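Local coordinates for protein shikimate dehydrogenase (NADP(+)) (Listeria monocytogenes, PDB 3TNL) that probably catalyses the reversible NADPH-linked reduction of 3-dehydroshikimate to shikimate on the biosynthetic route to chorismate, at residues B[80-83]-B[84-88]; B[286-289]-B[290-294]. All blocks are in the same frame, centred on the assembly; numbering follows the deposited sequence. Where two conformers were deposited one is given.

Contact 1 (B[80-83]-B[84-88]); sequences KDVV and QGFRA
V82 and F86, one helical turn apart, form the tightly packed side of this contact on helix 79-88. Methyl CG1 of V82 sits over one face of the F86 ring, 3.8 Å from its centroid and 17° off the normal, the geometry of a CH-pi contact. The first torsion of V82 (169°) turns CG1 opposite the backbone nitrogen and puts it over the ring. The two side chains run side by side in the same direction. The ring atom nearest CG1 of V82 is CZ of F86, 3.7 Å away, which places the methyl toward the rim. I43 of strand 38-44 packs on both residues, and the ring of W94 meets that of F86 at about 60°.

Beneath the side chains the backbone keeps alpha-helical i to i+4 bonding: F86 N donates to V82 O at 2.8 Å and G85 N to D81 O at 2.9 Å. R87 N likewise reaches V83 O at 3.0 Å, while the extended chain of R87 carries its guanidinium on to a salt bridge with D109 and a hydrogen bond to Y107 O.

On the solvent side, the extended chain of exposed K80 runs alongside Q84, which adopts two conformers, so this side is less fixed than that of V82 and F86.

D81 OD2 accepts a hydrogen bond from NE2 of Q84 of the second subunit, and A88 of that subunit packs on D81 and V82.

The chemistry thus implies an apolar core set on strand 38-44, a guanidinium held within its own chain, a subunit interface mixing the D81-Q84 hydrogen bond with V82-A88 packing, and K80 left to solvent.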
loop_
_atom_site.group_PDB
_atom_site.type_symbol
_atom_site.label_atom_id
_atom_site.label_comp_id
_atom_site.label_asym_id
_atom_site.label_seq_id
_atom_site.Cartn_x
_atom_site.Cartn_y
_atom_site.Cartn_z
ATOM N N LYS B 80 -15.021 3.708 6.393
ATOM C CA LYS B 80 -15.817 3.520 5.184
ATOM C C LYS B 80 -14.995 3.857 3.939
ATOM O O LYS B 80 -14.935 3.056 2.991
ATOM C CB LYS B 80 -17.118 4.375 5.217
ATOM C CG LYS B 80 -18.046 4.161 4.010
ATOM C CD LYS B 80 -19.358 4.953 4.086
ATOM C CE LYS B 80 -20.317 4.504 2.959
ATOM N NZ LYS B 80 -21.622 5.264 2.910
ATOM N N ASP B 81 -14.366 5.036 3.951
ATOM C CA ASP B 81 -13.571 5.501 2.815
ATOM C C ASP B 81 -12.390 4.596 2.524
ATOM O O ASP B 81 -12.050 4.367 1.373
ATOM C CB ASP B 81 -13.089 6.944 3.041
ATOM C CG ASP B 81 -14.171 7.985 2.881
ATOM O OD1 ASP B 81 -15.257 7.687 2.345
ATOM O OD2 ASP B 81 -13.869 9.147 3.268
ATOM N N VAL B 82 -11.748 4.071 3.570
ATOM C CA VAL B 82 -10.598 3.181 3.391
ATOM C C VAL B 82 -11.045 1.872 2.759
ATOM O O VAL B 82 -10.387 1.385 1.853
ATOM C CB VAL B 82 -9.848 2.990 4.692
ATOM C CG1 VAL B 82 -8.841 1.876 4.575
ATOM C CG2 VAL B 82 -9.135 4.294 5.068
ATOM N N VAL B 83 -12.139 1.291 3.232
ATOM C CA VAL B 83 -12.608 0.036 2.644
ATOM C C VAL B 83 -12.979 0.253 1.168
ATOM O O VAL B 83 -12.630 -0.541 0.314
ATOM C CB VAL B 83 -13.744 -0.630 3.441
ATOM C CG1 VAL B 83 -14.196 -1.892 2.739
ATOM C CG2 VAL B 83 -13.250 -0.989 4.847
ATOM N N GLN B 84 -13.689 1.347 0.877
ATOM C CA GLN B 84 -14.045 1.631 -0.521
ATOM C C GLN B 84 -12.790 1.789 -1.357
ATOM O O GLN B 84 -12.669 1.242 -2.470
ATOM C CB GLN B 84 -14.926 2.876 -0.635
ATOM C CG GLN B 84 -16.290 2.721 -0.015
ATOM C CD GLN B 84 -17.304 3.743 -0.507
ATOM O OE1 GLN B 84 -16.994 4.605 -1.335
ATOM N NE2 GLN B 84 -18.535 3.646 0.003
ATOM N N GLY B 85 -11.806 2.477 -0.787
ATOM C CA GLY B 85 -10.554 2.698 -1.485
ATOM C C GLY B 85 -9.807 1.386 -1.742
ATOM O O GLY B 85 -9.291 1.148 -2.845
ATOM N N PHE B 86 -9.825 0.496 -0.744
ATOM C CA PHE B 86 -9.160 -0.805 -0.893
ATOM C C PHE B 86 -9.849 -1.643 -1.960
ATOM O O PHE B 86 -9.208 -2.347 -2.704
ATOM C CB PHE B 86 -9.156 -1.609 0.407
ATOM C CG PHE B 86 -8.155 -1.142 1.446
ATOM C CD1 PHE B 86 -7.171 -0.186 1.173
ATOM C CD2 PHE B 86 -8.171 -1.733 2.691
ATOM C CE1 PHE B 86 -6.225 0.187 2.170
ATOM C CE2 PHE B 86 -7.248 -1.417 3.653
ATOM C CZ PHE B 86 -6.246 -0.453 3.404
ATOM N N ARG B 87 -11.159 -1.536 -2.076
ATOM C CA ARG B 87 -11.874 -2.232 -3.155
ATOM C C ARG B 87 -11.356 -1.713 -4.511
ATOM O O ARG B 87 -11.028 -2.475 -5.421
ATOM C CB ARG B 87 -13.376 -1.981 -3.093
ATOM C CG ARG B 87 -14.138 -2.668 -1.955
ATOM C CD ARG B 87 -15.603 -2.309 -2.028
ATOM N NE ARG B 87 -16.412 -2.898 -0.965
ATOM C CZ ARG B 87 -16.996 -4.095 -1.028
ATOM N NH1 ARG B 87 -17.739 -4.521 -0.006
ATOM N NH2 ARG B 87 -16.875 -4.853 -2.104
ATOM N N ALA B 88 -11.282 -0.393 -4.642
ATOM C CA ALA B 88 -10.866 0.240 -5.899
ATOM C C ALA B 88 -9.415 0.026 -6.237
ATOM O O ALA B 88 -9.055 0.064 -7.409
ATOM C CB ALA B 88 -11.240 1.744 -5.899
#

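Contact 2 (B[286-289]-B[290-294]); sequences LGMM and LWQGA. With NAD (nicotinamide-adenine-dinucleotide), chain H.
The carbonyl oxygen of G287 receives the shortest hydrogen bond of this turn, from W291 N at 2.8 Å with an N-H...O angle of 165°. The indole of W291 crowds the same oxygen: CD1 comes within 3.1 Å of G287 O, which lies at the ring edge, near its plane. L290 N bonds to L286 O at 3.0 Å and Q292 N to M288 O at the same length, whereas the bond from G293 N to M289 O is weak.

Two consecutive methionines face different ways. M288 stays extended, its CG opposite the backbone nitrogen (174°), and lies across one face of the nicotinamide: SD is 3.7 Å from NAD C7N, on the carboxamide side, and CE lies over the ring, 3.8 Å from C4N, the carbon that exchanges hydride in nicotinamide cofactors. These are van der Waals contacts, so M288 probably limits the tilt of the ring on that face by packing. M289 bends at its second torsion (-83°), which folds its sulfur beside L290, with SD 4.2 Å from CD2. Its CB also approaches the carboxamide oxygen O7N of NAD at 3.6 Å. The start of the helix therefore forms part of the nicotinamide pocket, while away from it CG of L286 meets CD1 of L290 slantwise, a loose contact.

Helix 286-301 follows strand 281-283, an outermost strand of the parallel Rossmann-type sheet. Helix 137-147 meets it through D137 and Y141 on M288 and through a cation-pi contact of R143 with W291; helix 307-313 supplies I310 against L290 and V307 against W291.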
loop_
_atom_site.group_PDB
_atom_site.type_symbol
_atom_site.label_atom_id
_atom_site.label_comp_id
_atom_site.label_asym_id
_atom_site.label_seq_id
_atom_site.Cartn_x
_atom_site.Cartn_y
_atom_site.Cartn_z
ATOM N N LEU B 286 2.255 -16.117 22.898
ATOM C CA LEU B 286 3.100 -15.987 21.670
ATOM C C LEU B 286 2.574 -16.858 20.529
ATOM O O LEU B 286 2.423 -16.388 19.402
ATOM C CB LEU B 286 4.567 -16.277 21.939
ATOM C CG LEU B 286 5.492 -16.007 20.739
ATOM C CD1 LEU B 286 5.506 -14.539 20.358
ATOM C CD2 LEU B 286 6.886 -16.471 21.070
ATOM N N GLY B 287 2.218 -18.089 20.840
ATOM C CA GLY B 287 1.653 -19.009 19.837
ATOM C C GLY B 287 0.354 -18.463 19.232
ATOM O O GLY B 287 0.146 -18.549 17.995
ATOM N N MET B 288 -0.510 -17.878 20.057
ATOM C CA MET B 288 -1.738 -17.286 19.586
ATOM C C MET B 288 -1.437 -16.222 18.529
ATOM O O MET B 288 -2.102 -16.143 17.476
ATOM C CB MET B 288 -2.501 -16.645 20.737
ATOM C CG MET B 288 -3.723 -15.879 20.321
ATOM S SD MET B 288 -4.672 -15.256 21.737
ATOM C CE MET B 288 -6.044 -14.427 20.969
ATOM N N MET B 289 -0.437 -15.397 18.814
ATOM C CA MET B 289 -0.039 -14.327 17.902
ATOM C C MET B 289 0.456 -14.898 16.571
ATOM O O MET B 289 0.039 -14.432 15.495
ATOM C CB MET B 289 0.996 -13.416 18.567
ATOM C CG MET B 289 1.478 -12.249 17.731
ATOM S SD MET B 289 2.807 -12.717 16.590
ATOM C CE MET B 289 3.144 -11.139 15.774
ATOM N N LEU B 290 1.311 -15.914 16.649
ATOM C CA LEU B 290 1.891 -16.502 15.456
ATOM C C LEU B 290 0.860 -17.215 14.595
ATOM O O LEU B 290 0.849 -17.034 13.380
ATOM C CB LEU B 290 2.988 -17.467 15.851
ATOM C CG LEU B 290 4.236 -16.786 16.397
ATOM C CD1 LEU B 290 5.073 -17.838 17.063
ATOM C CD2 LEU B 290 5.026 -16.046 15.317
ATOM N N TRP B 291 -0.008 -18.003 15.230
ATOM C CA TRP B 291 -0.960 -18.818 14.482
ATOM C C TRP B 291 -2.111 -18.027 13.930
ATOM O O TRP B 291 -2.690 -18.421 12.917
ATOM C CB TRP B 291 -1.405 -20.055 15.272
ATOM C CG TRP B 291 -0.269 -21.042 15.402
ATOM C CD1 TRP B 291 0.516 -21.265 16.497
ATOM C CD2 TRP B 291 0.229 -21.898 14.367
ATOM N NE1 TRP B 291 1.471 -22.217 16.209
ATOM C CE2 TRP B 291 1.312 -22.622 14.909
ATOM C CE3 TRP B 291 -0.139 -22.125 13.037
ATOM C CZ2 TRP B 291 2.022 -23.558 14.173
ATOM C CZ3 TRP B 291 0.560 -23.066 12.305
ATOM C CH2 TRP B 291 1.648 -23.767 12.873
ATOM N N GLN B 292 -2.447 -16.923 14.562
ATOM C CA GLN B 292 -3.495 -16.081 13.962
ATOM C C GLN B 292 -2.926 -15.450 12.660
ATOM O O GLN B 292 -3.624 -15.286 11.657
ATOM C CB GLN B 292 -4.071 -15.037 14.919
ATOM C CG GLN B 292 -3.279 -13.827 15.191
ATOM C CD GLN B 292 -4.021 -12.885 16.161
ATOM O OE1 GLN B 292 -4.008 -13.092 17.367
ATOM N NE2 GLN B 292 -4.674 -11.872 15.620
ATOM N N GLY B 293 -1.654 -15.084 12.702
ATOM C CA GLY B 293 -0.947 -14.576 11.528
ATOM C C GLY B 293 -0.846 -15.643 10.426
ATOM O O GLY B 293 -1.083 -15.373 9.236
ATOM N N ALA B 294 -0.557 -16.885 10.811
ATOM C CA ALA B 294 -0.467 -17.999 9.846
ATOM C C ALA B 294 -1.805 -18.230 9.150
ATOM O O ALA B 294 -1.866 -18.500 7.925
ATOM C CB ALA B 294 0.010 -19.284 10.531
HETATM P PA NAD H . -10.370 -5.434 25.717
HETATM O O1A NAD H . -10.098 -3.972 26.063
HETATM O O2A NAD H . -11.275 -5.740 24.540
HETATM O O5B NAD H . -10.871 -6.196 27.057
HETATM C C5B NAD H . -10.287 -6.011 28.347
HETATM C C4B NAD H . -10.733 -7.145 29.278
HETATM O O4B NAD H . -9.961 -7.087 30.488
HETATM C C3B NAD H . -12.160 -6.974 29.760
HETATM O O3B NAD H . -12.707 -8.293 30.010
HETATM C C2B NAD H . -12.043 -6.238 31.074
HETATM O O2B NAD H . -13.115 -6.503 31.969
HETATM C C1B NAD H . -10.759 -6.824 31.623
HETATM N N9A NAD H . -10.004 -6.006 32.578
HETATM C C8A NAD H . -9.245 -4.931 32.258
HETATM N N7A NAD H . -8.637 -4.467 33.370
HETATM C C5A NAD H . -8.980 -5.244 34.428
HETATM C C6A NAD H . -8.705 -5.298 35.779
HETATM N N6A NAD H . -7.872 -4.413 36.337
HETATM N N1A NAD H . -9.230 -6.284 36.539
HETATM C C2A NAD H . -10.072 -7.200 35.999
HETATM N N3A NAD H . -10.396 -7.213 34.686
HETATM C C4A NAD H . -9.876 -6.266 33.874
HETATM O O3 NAD H . -8.927 -6.095 25.517
HETATM P PN NAD H . -8.522 -7.283 24.512
HETATM O O1N NAD H . -8.258 -6.770 23.118
HETATM O O2N NAD H . -9.460 -8.473 24.724
HETATM O O5D NAD H . -7.052 -7.699 25.025
HETATM C C5D NAD H . -6.913 -8.254 26.327
HETATM C C4D NAD H . -5.496 -8.789 26.371
HETATM O O4D NAD H . -5.309 -9.730 25.299
HETATM C C3D NAD H . -4.476 -7.683 26.148
HETATM O O3D NAD H . -3.452 -7.806 27.141
HETATM C C2D NAD H . -3.925 -7.945 24.756
HETATM O O2D NAD H . -2.576 -7.455 24.581
HETATM C C1D NAD H . -4.049 -9.460 24.660
HETATM N N1N NAD H . -4.126 -10.024 23.310
HETATM C C2N NAD H . -3.218 -10.939 22.921
HETATM C C3N NAD H . -3.279 -11.507 21.653
HETATM C C7N NAD H . -2.286 -12.526 21.195
HETATM O O7N NAD H . -2.191 -12.665 19.976
HETATM N N7N NAD H . -1.588 -13.249 22.097
HETATM C C4N NAD H . -4.300 -11.112 20.775
HETATM C C5N NAD H . -5.230 -10.169 21.202
HETATM C C6N NAD H . -5.123 -9.628 22.484
#

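In the fold
From the N terminus, the chain reaches contact 1 first, within helix 79-88, between strands 67-73 and 93-96 of the mixed sheet in the substrate-binding domain. Contact 2 comes some 200 residues later, at the start of helix 286-301, after the parallel nucleotide-binding sheet has been completed. Each contact spans consecutive residues of one helix and closes no long loop; the two stand in series and neither nest nor cross. The centres of contact 1 and contact 2 are about 27 Å apart, and the nearest atoms of contact 1 and contact 2 about 16 Å, too far to touch. Contact 1 ties its helix to the mixed sheet and the second subunit, whereas contact 2 joins the cofactor site to helices 137-147 and 307-313.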